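Local coordinates for protein acetyl-CoA acetyltransferase (Bacillus anthracis, PDB 3SS6) that probably catalyses the thiolase reaction, joining two acetyl-CoA molecules into acetoacetyl-CoA or cleaving that product, at residues E53-H58 against M95-S100; N67-A72 against G84-R89. All coordinates share one frame; numbering follows the deposited sequence.

Contact 1. Residues E53-H58 against M95-S100. With K (potassium ion), chain F.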
loop_
_atom_site.group_PDB
_atom_site.type_symbol
_atom_site.label_atom_id
_atom_site.label_comp_id
_atom_site.label_asym_id
_atom_site.label_seq_id
_atom_site.Cartn_x
_atom_site.Cartn_y
_atom_site.Cartn_z
ATOM N N GLU A 53 34.055 -10.375 -14.737
ATOM C CA GLU A 53 32.724 -10.590 -14.187
ATOM C C GLU A 53 32.682 -10.043 -12.766
ATOM O O GLU A 53 33.678 -10.107 -12.051
ATOM C CB GLU A 53 32.446 -12.093 -14.126
ATOM C CG GLU A 53 31.022 -12.491 -13.802
ATOM C CD GLU A 53 30.210 -12.729 -15.056
ATOM O OE1 GLU A 53 30.246 -13.856 -15.597
ATOM O OE2 GLU A 53 29.540 -11.780 -15.494
ATOM N N VAL A 54 31.531 -9.505 -12.376
ATOM C CA VAL A 54 31.243 -9.182 -10.977
ATOM C C VAL A 54 30.140 -10.134 -10.543
ATOM O O VAL A 54 29.121 -10.233 -11.211
ATOM C CB VAL A 54 30.743 -7.735 -10.819
ATOM C CG1 VAL A 54 30.250 -7.474 -9.395
ATOM C CG2 VAL A 54 31.869 -6.748 -11.205
ATOM N N ILE A 55 30.348 -10.860 -9.449
ATOM C CA ILE A 55 29.320 -11.781 -8.960
ATOM C C ILE A 55 28.994 -11.419 -7.523
ATOM O O ILE A 55 29.886 -11.395 -6.673
ATOM C CB ILE A 55 29.811 -13.245 -9.005
ATOM C CG1 ILE A 55 30.383 -13.559 -10.383
ATOM C CG2 ILE A 55 28.652 -14.211 -8.664
ATOM C CD1 ILE A 55 30.886 -14.997 -10.508
ATOM N N LEU A 56 27.733 -11.094 -7.250
ATOM C CA LEU A 56 27.328 -10.708 -5.898
ATOM C C LEU A 56 26.246 -11.612 -5.332
ATOM O O LEU A 56 25.254 -11.920 -6.015
ATOM C CB LEU A 56 26.792 -9.268 -5.872
ATOM C CG LEU A 56 27.779 -8.138 -6.168
ATOM C CD1 LEU A 56 27.062 -6.804 -6.023
ATOM C CD2 LEU A 56 28.949 -8.229 -5.202
ATOM N N GLY A 57 26.370 -11.934 -4.051
ATOM C CA GLY A 57 25.347 -12.682 -3.350
ATOM C C GLY A 57 24.419 -11.613 -2.783
ATOM O O GLY A 57 24.889 -10.618 -2.244
ATOM N N HIS A 58 23.112 -11.781 -2.950
ATOM C CA HIS A 58 22.149 -10.799 -2.453
ATOM C C HIS A 58 20.816 -11.463 -2.093
ATOM O O HIS A 58 20.150 -11.997 -2.967
ATOM C CB HIS A 58 21.961 -9.733 -3.530
ATOM C CG HIS A 58 21.212 -8.523 -3.077
ATOM N ND1 HIS A 58 20.700 -7.598 -3.959
ATOM C CD2 HIS A 58 20.891 -8.080 -1.839
ATOM C CE1 HIS A 58 20.094 -6.638 -3.285
ATOM N NE2 HIS A 58 20.195 -6.908 -1.996
ATOM N N MET A 95 29.116 -16.102 0.098
ATOM C CA MET A 95 30.148 -17.127 -0.013
ATOM C C MET A 95 29.980 -17.876 -1.339
ATOM O O MET A 95 30.962 -18.175 -2.016
ATOM C CB MET A 95 30.111 -18.074 1.187
ATOM C CG MET A 95 31.177 -19.158 1.161
ATOM S SD MET A 95 31.258 -20.098 2.696
ATOM C CE MET A 95 32.075 -18.889 3.756
ATOM N N GLN A 96 28.739 -18.163 -1.728
ATOM C CA GLN A 96 28.524 -18.814 -3.020
ATOM C C GLN A 96 29.060 -17.948 -4.167
ATOM O O GLN A 96 29.581 -18.465 -5.162
ATOM C CB GLN A 96 27.033 -19.120 -3.245
ATOM C CG GLN A 96 26.753 -19.769 -4.598
ATOM C CD GLN A 96 27.397 -21.147 -4.696
ATOM O OE1 GLN A 96 27.235 -21.977 -3.807
ATOM N NE2 GLN A 96 28.146 -21.385 -5.767
ATOM N N ALA A 97 28.936 -16.633 -4.035
ATOM C CA ALA A 97 29.460 -15.737 -5.072
ATOM C C ALA A 97 30.959 -15.954 -5.248
ATOM O O ALA A 97 31.465 -15.999 -6.366
ATOM C CB ALA A 97 29.158 -14.259 -4.743
ATOM N N ILE A 98 31.665 -16.087 -4.134
ATOM C CA ILE A 98 33.100 -16.340 -4.190
ATOM C C ILE A 98 33.382 -17.707 -4.811
ATOM O O ILE A 98 34.318 -17.853 -5.593
ATOM C CB ILE A 98 33.720 -16.248 -2.789
ATOM C CG1 ILE A 98 33.639 -14.796 -2.301
ATOM C CG2 ILE A 98 35.163 -16.777 -2.798
ATOM C CD1 ILE A 98 33.839 -14.643 -0.794
ATOM N N MET A 99 32.581 -18.711 -4.457
ATOM C CA MET A 99 32.751 -20.052 -5.018
ATOM C C MET A 99 32.494 -20.082 -6.525
ATOM O O MET A 99 33.230 -20.732 -7.275
ATOM C CB MET A 99 31.845 -21.058 -4.294
ATOM C CG MET A 99 32.254 -21.227 -2.835
ATOM S SD MET A 99 30.886 -21.744 -1.779
ATOM C CE MET A 99 30.349 -23.236 -2.621
ATOM N N SER A 100 31.463 -19.365 -6.953
ATOM C CA SER A 100 31.123 -19.289 -8.362
ATOM C C SER A 100 32.220 -18.560 -9.142
ATOM O O SER A 100 32.547 -18.945 -10.273
ATOM C CB SER A 100 29.765 -18.615 -8.542
ATOM O OG SER A 100 28.724 -19.471 -8.083
HETATM K K K F . 27.388 -20.000 -10.653
#

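Contact 2. Residues N67-A72 against G84-R89. With K (potassium ion), chain F.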
loop_
_atom_site.group_PDB
_atom_site.type_symbol
_atom_site.label_atom_id
_atom_site.label_comp_id
_atom_site.label_asym_id
_atom_site.label_seq_id
_atom_site.Cartn_x
_atom_site.Cartn_y
_atom_site.Cartn_z
ATOM N N ASN A 67 19.394 -7.256 -11.222
ATOM C CA ASN A 67 20.721 -7.809 -11.382
ATOM C C ASN A 67 21.655 -6.874 -10.624
ATOM O O ASN A 67 22.303 -6.063 -11.164
ATOM C CB ASN A 67 21.175 -7.955 -12.812
ATOM C CG ASN A 67 22.474 -8.720 -12.909
ATOM O OD1 ASN A 67 23.091 -8.933 -11.937
ATOM N ND2 ASN A 67 22.841 -9.121 -14.098
ATOM N N THR A 68 21.677 -7.024 -9.318
ATOM C CA THR A 68 22.461 -6.147 -8.509
ATOM C C THR A 68 23.910 -6.031 -8.917
ATOM O O THR A 68 24.460 -4.986 -8.888
ATOM C CB THR A 68 22.484 -6.646 -7.037
ATOM O OG1 THR A 68 21.205 -7.075 -6.648
ATOM C CG2 THR A 68 23.019 -5.586 -6.071
ATOM N N ALA A 69 24.480 -7.154 -9.304
ATOM C CA ALA A 69 25.894 -7.198 -9.689
ATOM C C ALA A 69 26.206 -6.353 -10.932
ATOM O O ALA A 69 27.132 -5.539 -10.928
ATOM C CB ALA A 69 26.318 -8.646 -9.913
ATOM N N ARG A 70 25.432 -6.546 -11.995
ATOM C CA ARG A 70 25.659 -5.792 -13.223
ATOM C C ARG A 70 25.374 -4.324 -12.976
ATOM O O ARG A 70 26.109 -3.450 -13.449
ATOM C CB ARG A 70 24.772 -6.322 -14.356
ATOM C CG ARG A 70 24.711 -5.411 -15.582
ATOM C CD ARG A 70 26.070 -5.226 -16.264
ATOM N NE ARG A 70 25.867 -4.618 -17.584
ATOM C CZ ARG A 70 26.828 -4.401 -18.478
ATOM N NH1 ARG A 70 28.080 -4.752 -18.211
ATOM N NH2 ARG A 70 26.529 -3.844 -19.652
ATOM N N THR A 71 24.300 -4.051 -12.237
ATOM C CA THR A 71 23.929 -2.673 -11.974
ATOM C C THR A 71 25.026 -1.978 -11.160
ATOM O O THR A 71 25.393 -0.850 -11.457
ATOM C CB THR A 71 22.563 -2.575 -11.284
ATOM O OG1 THR A 71 21.564 -3.190 -12.113
ATOM C CG2 THR A 71 22.179 -1.118 -11.061
ATOM N N ALA A 72 25.564 -2.656 -10.152
ATOM C CA ALA A 72 26.612 -2.045 -9.331
ATOM C C ALA A 72 27.903 -1.861 -10.133
ATOM O O ALA A 72 28.620 -0.868 -9.957
ATOM C CB ALA A 72 26.866 -2.880 -8.074
ATOM N N GLY A 84 27.971 -9.051 -15.093
ATOM C CA GLY A 84 27.788 -9.487 -13.724
ATOM C C GLY A 84 26.527 -10.306 -13.593
ATOM O O GLY A 84 25.655 -10.269 -14.467
ATOM N N TYR A 85 26.442 -11.058 -12.502
ATOM C CA TYR A 85 25.210 -11.758 -12.151
ATOM C C TYR A 85 25.112 -11.918 -10.659
ATOM O O TYR A 85 26.104 -11.763 -9.943
ATOM C CB TYR A 85 25.037 -13.101 -12.875
ATOM C CG TYR A 85 26.007 -14.233 -12.580
ATOM C CD1 TYR A 85 25.618 -15.320 -11.809
ATOM C CD2 TYR A 85 27.275 -14.251 -13.143
ATOM C CE1 TYR A 85 26.480 -16.398 -11.588
ATOM C CE2 TYR A 85 28.150 -15.316 -12.922
ATOM C CZ TYR A 85 27.740 -16.386 -12.145
ATOM O OH TYR A 85 28.590 -17.446 -11.936
ATOM N N THR A 86 23.893 -12.188 -10.201
ATOM C CA THR A 86 23.582 -12.082 -8.791
ATOM C C THR A 86 23.071 -13.422 -8.286
ATOM O O THR A 86 22.321 -14.125 -8.990
ATOM C CB THR A 86 22.565 -10.931 -8.569
ATOM O OG1 THR A 86 23.072 -9.733 -9.178
ATOM C CG2 THR A 86 22.356 -10.664 -7.099
ATOM N N ILE A 87 23.490 -13.787 -7.077
ATOM C CA ILE A 87 23.227 -15.119 -6.543
ATOM C C ILE A 87 22.402 -15.082 -5.255
ATOM O O ILE A 87 22.639 -14.249 -4.373
ATOM C CB ILE A 87 24.560 -15.870 -6.297
ATOM C CG1 ILE A 87 25.172 -16.264 -7.650
ATOM C CG2 ILE A 87 24.338 -17.104 -5.405
ATOM C CD1 ILE A 87 26.507 -16.978 -7.530
ATOM N N GLN A 88 21.452 -16.009 -5.162
ATOM C CA GLN A 88 20.647 -16.143 -3.963
ATOM C C GLN A 88 20.779 -17.570 -3.433
ATOM O O GLN A 88 20.289 -18.507 -4.044
ATOM C CB GLN A 88 19.167 -15.851 -4.239
ATOM C CG GLN A 88 18.427 -15.009 -3.171
ATOM C CD GLN A 88 18.140 -15.752 -1.885
ATOM O OE1 GLN A 88 18.566 -16.886 -1.700
ATOM N NE2 GLN A 88 17.410 -15.117 -0.975
ATOM N N ARG A 89 21.465 -17.724 -2.306
ATOM C CA ARG A 89 21.595 -19.005 -1.610
ATOM C C ARG A 89 21.441 -18.647 -0.140
ATOM O O ARG A 89 22.191 -19.075 0.708
ATOM C CB ARG A 89 22.885 -19.808 -1.890
ATOM C CG ARG A 89 22.640 -21.313 -1.657
ATOM C CD ARG A 89 23.901 -22.110 -1.326
ATOM N NE ARG A 89 24.735 -22.561 -2.445
ATOM C CZ ARG A 89 24.510 -23.643 -3.189
ATOM N NH1 ARG A 89 23.425 -24.377 -3.009
ATOM N NH2 ARG A 89 25.365 -23.978 -4.145
HETATM K K K F . 27.388 -20.000 -10.653
#

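Contact 1. Residues E53-H58 against M95-S100
In the N-terminal half of the thiolase fold, Ala97 of helix 93-107 lies against the parallel-strand part of the large mixed sheet, where it meets Ile55 and Gly57 of strand 53-57. The short axes run nearly antiparallel, at 153°, and come within 6.7 Å. Ala97 CB makes the closest approach, over the strand's backbone: it sits 3.5 Å from Ile55 O and 3.7 Å from Gly57 N. Gly57, with no side chain, lets the helix close in, its CA 5.4 Å from Ala97 CA. The two branches of Ile55 reach different parts of the helix. CG2, anti to the backbone N, comes to 4.0 Å from Ala97 CB. CG1 lies beside that N (chi1 -50°) and carries Ile55 CD1 along the helix to 4.0 Å from Ser100 C. One turn on from Gln96, Ser100 OG accepts a hydrogen bond from Gln96 NE2 in the plane of the amide, nearly straight at 169°, and also binds the potassium ion at 2.9 Å. Tyr85 and, from the second subunit, Ser100 and Tyr85 complete the site, at the dimer interface. On its far side the helix is covered by strand 385-393, through Met95, Ile98 and Met99. A helix buried between the two halves in this way is characteristic of the layered thiolase fold.

Contact 2. Residues N67-A72 against G84-R89
The amide of Asn67 meets Gly84 and Thr86 with its two ends, while the Tyr85 ring, pointing off the other face of the strand, has the potassium ion at its edge, in plane, 3.1 Å from OH. ND2 donates to Gly84 O at 3.1 Å; the acceptor lies close to the amide plane, but the donor stands well above the carbonyl plane of Gly84. At the other end, OD1 accepts the hydroxyl of Thr86 (OG1 at 2.9 Å, tilted 21° from the amide carbonyl plane) and, weakly, Arg70 N, so Asn67 is an N-cap that also ties the helix to the strand. Thr86 OG1, anti to its carbonyl carbon at chi1 -53°, passes the link on by accepting Ala69 N at 2.9 Å, nearly straight at 171°. These bonds fix which way the amide is turned. The packing is close: Ala69 CB lies 3.1 Å from Tyr85 O, and Gly84 CA is 4.3 Å from Arg70 CA. Thr68 OG1 is hydrogen-bonded to His58 ND1, and Arg70 NE to Gly383 O of the second subunit. Helix 68-75 is the crossover of a beta-alpha-beta unit between parallel strands 53-57 and 83-88, with helix 29-43 packed alongside it.

Contact 2 is nested in the chain loop closed by contact 1, their centres about 8 Å apart. Neighbouring parallel strands join them, with Leu56 O 2.8 Å from Ile87 N. Helix 68-75 packs on one face of this sheet and helix 93-107 on the other. Gln96 OE1, 2.8 Å from Arg89 NH2, probably forms a second hydrogen bond between the contacts. Ser100 of contact 1 and Tyr85 of contact 2 bind the same potassium ion, with their counterparts in the second subunit. A strand of that subunit pairs antiparallel with Thr86 and Gln88, so the sheet runs on across the interface. Between strand 83-88 and helix 93-107 lies Cys91, an S-hydroxycysteine here, consistent with the nucleophile position of thiolases.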